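Local coordinates for protein galactose mutarotase related enzyme (Lactobacillus acidophilus, PDB 3DCD) that probably binds carbohydrate and may act as an isomerase of the aldose 1-epimerase (galactose mutarotase) family, although its own activity remains unassigned, at residues G18-S23 and G43-V48; V48-V53 and G74-A79. All coordinates share one frame; numbering follows the deposited sequence.

Interaction 1: G18-S23 and G43-V48; sequences GAEIQS and GRHAPV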
loop_
_atom_site.group_PDB
_atom_site.type_symbol
_atom_site.label_atom_id
_atom_site.label_comp_id
_atom_site.label_asym_id
_atom_site.label_seq_id
_atom_site.Cartn_x
_atom_site.Cartn_y
_atom_site.Cartn_z
ATOM N N GLY A 18 3.791 3.395 12.796
ATOM C CA GLY A 18 3.025 3.099 11.584
ATOM C C GLY A 18 3.162 1.674 11.071
ATOM O O GLY A 18 2.756 1.392 9.943
ATOM N N ALA A 19 3.734 0.777 11.884
ATOM C CA ALA A 19 3.966 -0.633 11.488
ATOM C C ALA A 19 4.568 -0.685 10.084
ATOM O O ALA A 19 4.107 -1.435 9.221
ATOM C CB ALA A 19 2.646 -1.472 11.581
ATOM N N GLU A 20 5.593 0.148 9.856
ATOM C CA GLU A 20 6.079 0.438 8.505
ATOM C C GLU A 20 7.390 -0.269 8.217
ATOM O O GLU A 20 8.350 -0.157 8.989
ATOM C CB GLU A 20 6.286 1.950 8.313
ATOM C CG GLU A 20 6.752 2.314 6.921
ATOM C CD GLU A 20 7.252 3.762 6.797
ATOM O OE1 GLU A 20 7.926 4.281 7.730
ATOM O OE2 GLU A 20 6.990 4.366 5.741
ATOM N N ILE A 21 7.433 -0.981 7.092
ATOM C CA ILE A 21 8.681 -1.603 6.626
ATOM C C ILE A 21 9.699 -0.484 6.387
ATOM O O ILE A 21 9.376 0.501 5.726
ATOM C CB ILE A 21 8.453 -2.374 5.327
ATOM C CG1 ILE A 21 7.601 -3.625 5.594
ATOM C CG2 ILE A 21 9.791 -2.754 4.662
ATOM C CD1 ILE A 21 7.114 -4.264 4.264
ATOM N N GLN A 22 10.894 -0.631 6.962
ATOM C CA GLN A 22 12.000 0.321 6.766
ATOM C C GLN A 22 12.977 -0.158 5.709
ATOM O O GLN A 22 13.612 0.651 5.028
ATOM C CB GLN A 22 12.789 0.521 8.079
ATOM C CG GLN A 22 11.958 0.956 9.260
ATOM C CD GLN A 22 11.259 2.254 8.978
ATOM O OE1 GLN A 22 11.890 3.301 8.948
ATOM N NE2 GLN A 22 9.966 2.194 8.735
ATOM N N SER A 23 13.121 -1.479 5.606
ATOM C CA SER A 23 14.186 -2.077 4.803
ATOM C C SER A 23 13.863 -3.517 4.454
ATOM O O SER A 23 13.372 -4.252 5.297
ATOM C CB SER A 23 15.504 -2.022 5.598
ATOM O OG SER A 23 16.539 -2.768 4.973
ATOM N N GLY A 43 9.106 11.464 2.045
ATOM C CA GLY A 43 9.759 11.091 3.293
ATOM C C GLY A 43 9.104 9.946 4.036
ATOM O O GLY A 43 9.075 9.944 5.281
ATOM N N ARG A 44 8.566 8.979 3.286
ATOM C CA ARG A 44 8.044 7.739 3.877
ATOM C C ARG A 44 8.631 6.561 3.119
ATOM O O ARG A 44 9.135 6.749 2.020
ATOM C CB ARG A 44 6.497 7.720 3.850
ATOM C CG ARG A 44 5.894 8.827 4.729
ATOM C CD ARG A 44 4.373 8.731 4.890
ATOM N NE ARG A 44 3.863 9.832 5.728
ATOM C CZ ARG A 44 3.893 9.869 7.060
ATOM N NH1 ARG A 44 4.403 8.859 7.761
ATOM N NH2 ARG A 44 3.408 10.935 7.699
ATOM N N HIS A 45 8.608 5.365 3.717
ATOM C CA HIS A 45 9.063 4.153 3.027
ATOM C C HIS A 45 7.929 3.351 2.389
ATOM O O HIS A 45 8.017 2.939 1.212
ATOM C CB HIS A 45 9.727 3.183 4.004
ATOM C CG HIS A 45 10.985 3.687 4.631
ATOM N ND1 HIS A 45 10.993 4.394 5.815
ATOM C CD2 HIS A 45 12.282 3.533 4.275
ATOM C CE1 HIS A 45 12.239 4.677 6.151
ATOM N NE2 HIS A 45 13.041 4.132 5.258
ATOM N N ALA A 46 6.913 3.061 3.199
ATOM C CA ALA A 46 5.914 2.043 2.863
ATOM C C ALA A 46 4.726 2.145 3.851
ATOM O O ALA A 46 4.480 1.205 4.639
ATOM C CB ALA A 46 6.590 0.625 2.906
ATOM N N PRO A 47 4.001 3.295 3.835
ATOM C CA PRO A 47 2.991 3.509 4.858
ATOM C C PRO A 47 1.851 2.517 4.797
ATOM O O PRO A 47 1.584 1.899 3.752
ATOM C CB PRO A 47 2.451 4.929 4.574
ATOM C CG PRO A 47 2.766 5.185 3.147
ATOM C CD PRO A 47 4.090 4.447 2.914
ATOM N N VAL A 48 1.218 2.361 5.943
ATOM C CA VAL A 48 -0.016 1.599 6.071
ATOM C C VAL A 48 -1.138 2.632 6.010
ATOM O O VAL A 48 -1.057 3.691 6.667
ATOM C CB VAL A 48 -0.001 0.793 7.388
ATOM C CG1 VAL A 48 -1.397 0.154 7.678
ATOM C CG2 VAL A 48 1.111 -0.286 7.339
HETATM O O HOH W 1 2.774 3.354 8.216
HETATM O O HOH W 2 5.135 6.089 6.915
HETATM O O HOH W 3 5.075 -1.289 5.397
#
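E20 reaches the backbone of H45 and A46 because its chi1 of -178° turns CG away from its own amide and the chain stays extended beyond it, carrying the carboxylate across to 43-48. H45 answers with CG beside its backbone N, which lays the imidazole under Q22. A single carboxylate oxygen then takes both backbone amides. A46 N lies 2.9 Å from E20 OE2 in a nearly straight bond (170° at the hydrogen), arriving on the anti side though tilted out of the carboxylate plane. H45 N is 2.8 Å from the same E20 OE2, comes from above the plane on the same face, and makes the more bent bond (142°).

The other oxygen is held from within 18-23: the side chain of Q22, bent at chi2, folds back and points NE2 at E20 OE1 (3.1 Å) and at the backbone E20 O (2.9 Å), both acceptors lying near its amide plane. E20 OE1 also stands at the edge of the H45 ring, the carboxylate and imidazole planes being almost perpendicular. Over one face of that ring sits Q22 CA, 4.1 Å from the ring centroid in a CH-pi contact. Waters fill in along the rest of the seam, one joining G18 O to V48 N and another I21 N to A46 O. A third accepts from R44 NH1 and gives a weak bond to E20 OE2, while R44 NH2 bonds N78.

A G1 bulge at A19 and E20, facing S15, and a classic bulge at Q22 and S23, facing V13, distort the edge strand here. Across the seam the direct hydrogen bonds come from the E20 carboxylate, and water and the packing of H45, A46 and V48 supply the rest. I21 O, buried against H45 CB at 3.2 Å, has no polar partner. Gripped by two amides and a glutamine, with R44 nearby, the E20 carboxylate is probably kept ionised and fixed in its rotation.

Interaction 2: V48-V53 and G74-A79; sequences VLFPIV and GFARNA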
loop_
_atom_site.group_PDB
_atom_site.type_symbol
_atom_site.label_atom_id
_atom_site.label_comp_id
_atom_site.label_asym_id
_atom_site.label_seq_id
_atom_site.Cartn_x
_atom_site.Cartn_y
_atom_site.Cartn_z
ATOM N N VAL A 48 1.218 2.361 5.943
ATOM C CA VAL A 48 -0.016 1.599 6.071
ATOM C C VAL A 48 -1.138 2.632 6.010
ATOM O O VAL A 48 -1.057 3.691 6.667
ATOM C CB VAL A 48 -0.001 0.793 7.388
ATOM C CG1 VAL A 48 -1.397 0.154 7.678
ATOM C CG2 VAL A 48 1.111 -0.286 7.339
ATOM N N LEU A 49 -2.159 2.349 5.195
ATOM C CA LEU A 49 -3.272 3.287 4.979
ATOM C C LEU A 49 -4.524 2.762 5.702
ATOM O O LEU A 49 -5.023 1.691 5.381
ATOM C CB LEU A 49 -3.542 3.469 3.474
ATOM C CG LEU A 49 -2.328 3.434 2.520
ATOM C CD1 LEU A 49 -2.749 3.444 1.057
ATOM C CD2 LEU A 49 -1.337 4.601 2.837
ATOM N N PHE A 50 -4.990 3.521 6.689
ATOM C CA PHE A 50 -6.103 3.140 7.565
ATOM C C PHE A 50 -6.435 4.325 8.473
ATOM O O PHE A 50 -5.517 4.967 9.008
ATOM C CB PHE A 50 -5.724 1.923 8.420
ATOM C CG PHE A 50 -6.746 1.561 9.472
ATOM C CD1 PHE A 50 -6.680 2.116 10.745
ATOM C CD2 PHE A 50 -7.767 0.650 9.194
ATOM C CE1 PHE A 50 -7.617 1.780 11.735
ATOM C CE2 PHE A 50 -8.700 0.310 10.180
ATOM C CZ PHE A 50 -8.628 0.877 11.443
ATOM N N PRO A 51 -7.740 4.590 8.716
ATOM C CA PRO A 51 -8.968 3.907 8.292
ATOM C C PRO A 51 -9.613 4.425 7.020
ATOM O O PRO A 51 -10.805 4.149 6.786
ATOM C CB PRO A 51 -9.898 4.146 9.476
ATOM C CG PRO A 51 -9.558 5.554 9.877
ATOM C CD PRO A 51 -8.051 5.676 9.661
ATOM N N ILE A 52 -8.848 5.177 6.224
ATOM C CA ILE A 52 -9.235 5.497 4.842
ATOM C C ILE A 52 -8.030 5.314 3.945
ATOM O O ILE A 52 -6.891 5.370 4.412
ATOM C CB ILE A 52 -9.777 6.952 4.669
ATOM C CG1 ILE A 52 -8.724 8.009 5.062
ATOM C CG2 ILE A 52 -11.107 7.140 5.432
ATOM C CD1 ILE A 52 -9.178 9.448 4.798
ATOM N N VAL A 53 -8.302 5.070 2.661
ATOM C CA VAL A 53 -7.297 5.068 1.618
ATOM C C VAL A 53 -7.556 6.327 0.801
ATOM O O VAL A 53 -8.699 6.605 0.445
ATOM C CB VAL A 53 -7.450 3.836 0.694
ATOM C CG1 VAL A 53 -6.568 3.996 -0.535
ATOM C CG2 VAL A 53 -7.117 2.559 1.437
ATOM N N GLY A 74 -5.571 8.396 6.272
ATOM C CA GLY A 74 -5.908 8.191 7.673
ATOM C C GLY A 74 -4.778 8.428 8.647
ATOM O O GLY A 74 -3.840 9.195 8.370
ATOM N N PHE A 75 -4.871 7.772 9.798
ATOM C CA PHE A 75 -3.926 8.046 10.889
ATOM C C PHE A 75 -2.915 6.935 11.180
ATOM O O PHE A 75 -1.978 7.161 11.954
ATOM C CB PHE A 75 -4.665 8.438 12.190
ATOM C CG PHE A 75 -5.713 7.435 12.633
ATOM C CD1 PHE A 75 -5.344 6.164 13.086
ATOM C CD2 PHE A 75 -7.074 7.765 12.593
ATOM C CE1 PHE A 75 -6.301 5.231 13.489
ATOM C CE2 PHE A 75 -8.040 6.839 12.998
ATOM C CZ PHE A 75 -7.653 5.567 13.437
ATOM N N ALA A 76 -3.082 5.747 10.589
ATOM C CA ALA A 76 -2.203 4.604 10.944
ATOM C C ALA A 76 -0.707 4.927 10.835
ATOM O O ALA A 76 0.088 4.541 11.695
ATOM C CB ALA A 76 -2.541 3.350 10.109
ATOM N N ARG A 77 -0.330 5.642 9.785
ATOM C CA ARG A 77 1.084 5.854 9.492
ATOM C C ARG A 77 1.793 6.785 10.478
ATOM O O ARG A 77 3.023 6.820 10.523
ATOM C CB ARG A 77 1.269 6.330 8.050
ATOM C CG ARG A 77 0.834 7.736 7.768
ATOM C CD ARG A 77 0.945 7.941 6.266
ATOM N NE ARG A 77 0.748 9.326 5.872
ATOM C CZ ARG A 77 -0.429 9.929 5.870
ATOM N NH1 ARG A 77 -1.518 9.272 6.261
ATOM N NH2 ARG A 77 -0.513 11.192 5.485
ATOM N N ASN A 78 1.004 7.513 11.269
ATOM C CA ASN A 78 1.510 8.425 12.295
ATOM C C ASN A 78 1.326 7.874 13.700
ATOM O O ASN A 78 1.639 8.544 14.675
ATOM C CB ASN A 78 0.795 9.776 12.173
ATOM C CG ASN A 78 1.106 10.474 10.871
ATOM O OD1 ASN A 78 2.202 10.348 10.358
ATOM N ND2 ASN A 78 0.138 11.224 10.333
ATOM N N ALA A 79 0.822 6.643 13.798
ATOM C CA ALA A 79 0.503 6.031 15.093
ATOM C C ALA A 79 1.577 5.057 15.507
ATOM O O ALA A 79 2.204 4.440 14.664
ATOM C CB ALA A 79 -0.855 5.314 15.034
HETATM O O HOH W 4 -1.998 6.079 7.422
#
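F50 O takes the backbone amides of A76 and F75 where the 74-79 chain turns into a short 3-10 segment. The bond from A76 N to F50 O is 3.0 Å long and runs nearly along the C=O axis; that from F75 N is bent and weak. This is the tight end of the contact. The peptide bond before P51 is cis, and P51 CD sits over one face of the F75 ring, 3.7 Å from its centroid in a CH-pi contact. A chi1 of 54° places F75 CG between its own backbone N and carbonyl carbon, which sets that face against the proline. The F50 and F75 side chains run side by side in the same direction, meeting at CE1 of each ring (4.1 Å). F50 CB packs on A76 CB at 3.9 Å, and I52 CG1 touches G74 N at 3.4 Å.

Toward V48 the fit is looser. Here a water bridges the chains, donating to V48 O (2.7 Å) and accepting from R77 N (2.9 Å), beside the partly exposed R77, whose NH1 bonds Q72 O.

Farther out, F50 stacks on F111 and meets F109 edge-to-face, while L49 and P51 make backbone bonds to G141 and G139 of strand 136-147. Strand 48-49 thus belongs to the six-stranded antiparallel sheet, while V48, F50 and F75 pack on strand 109-118 of the nine-stranded one.

How the interactions relate
Interaction 1 closes where interaction 2 opens: V48 belongs to both, and the strand 48-49 leads from the loop met by 18-23 to the chain around the cis peptide before P51, which meets 74-79. Their centres are about 11 Å apart, and the segments touch directly, with G18 N 2.7 Å from A79 O, R44 NH2 3.0 Å from N78 OD1, and P47 CB packed on R77 CD. Interaction 1 ties the three-stranded N-terminal sheet, through its outer strand 20-26, to this chain; interaction 2 starts on strand 48-49 of the six-stranded sheet and packs against strand 109-118 of the nine-stranded one. In series, the pair joins three antiparallel sheets, as expected for a galactose mutarotase-like fold.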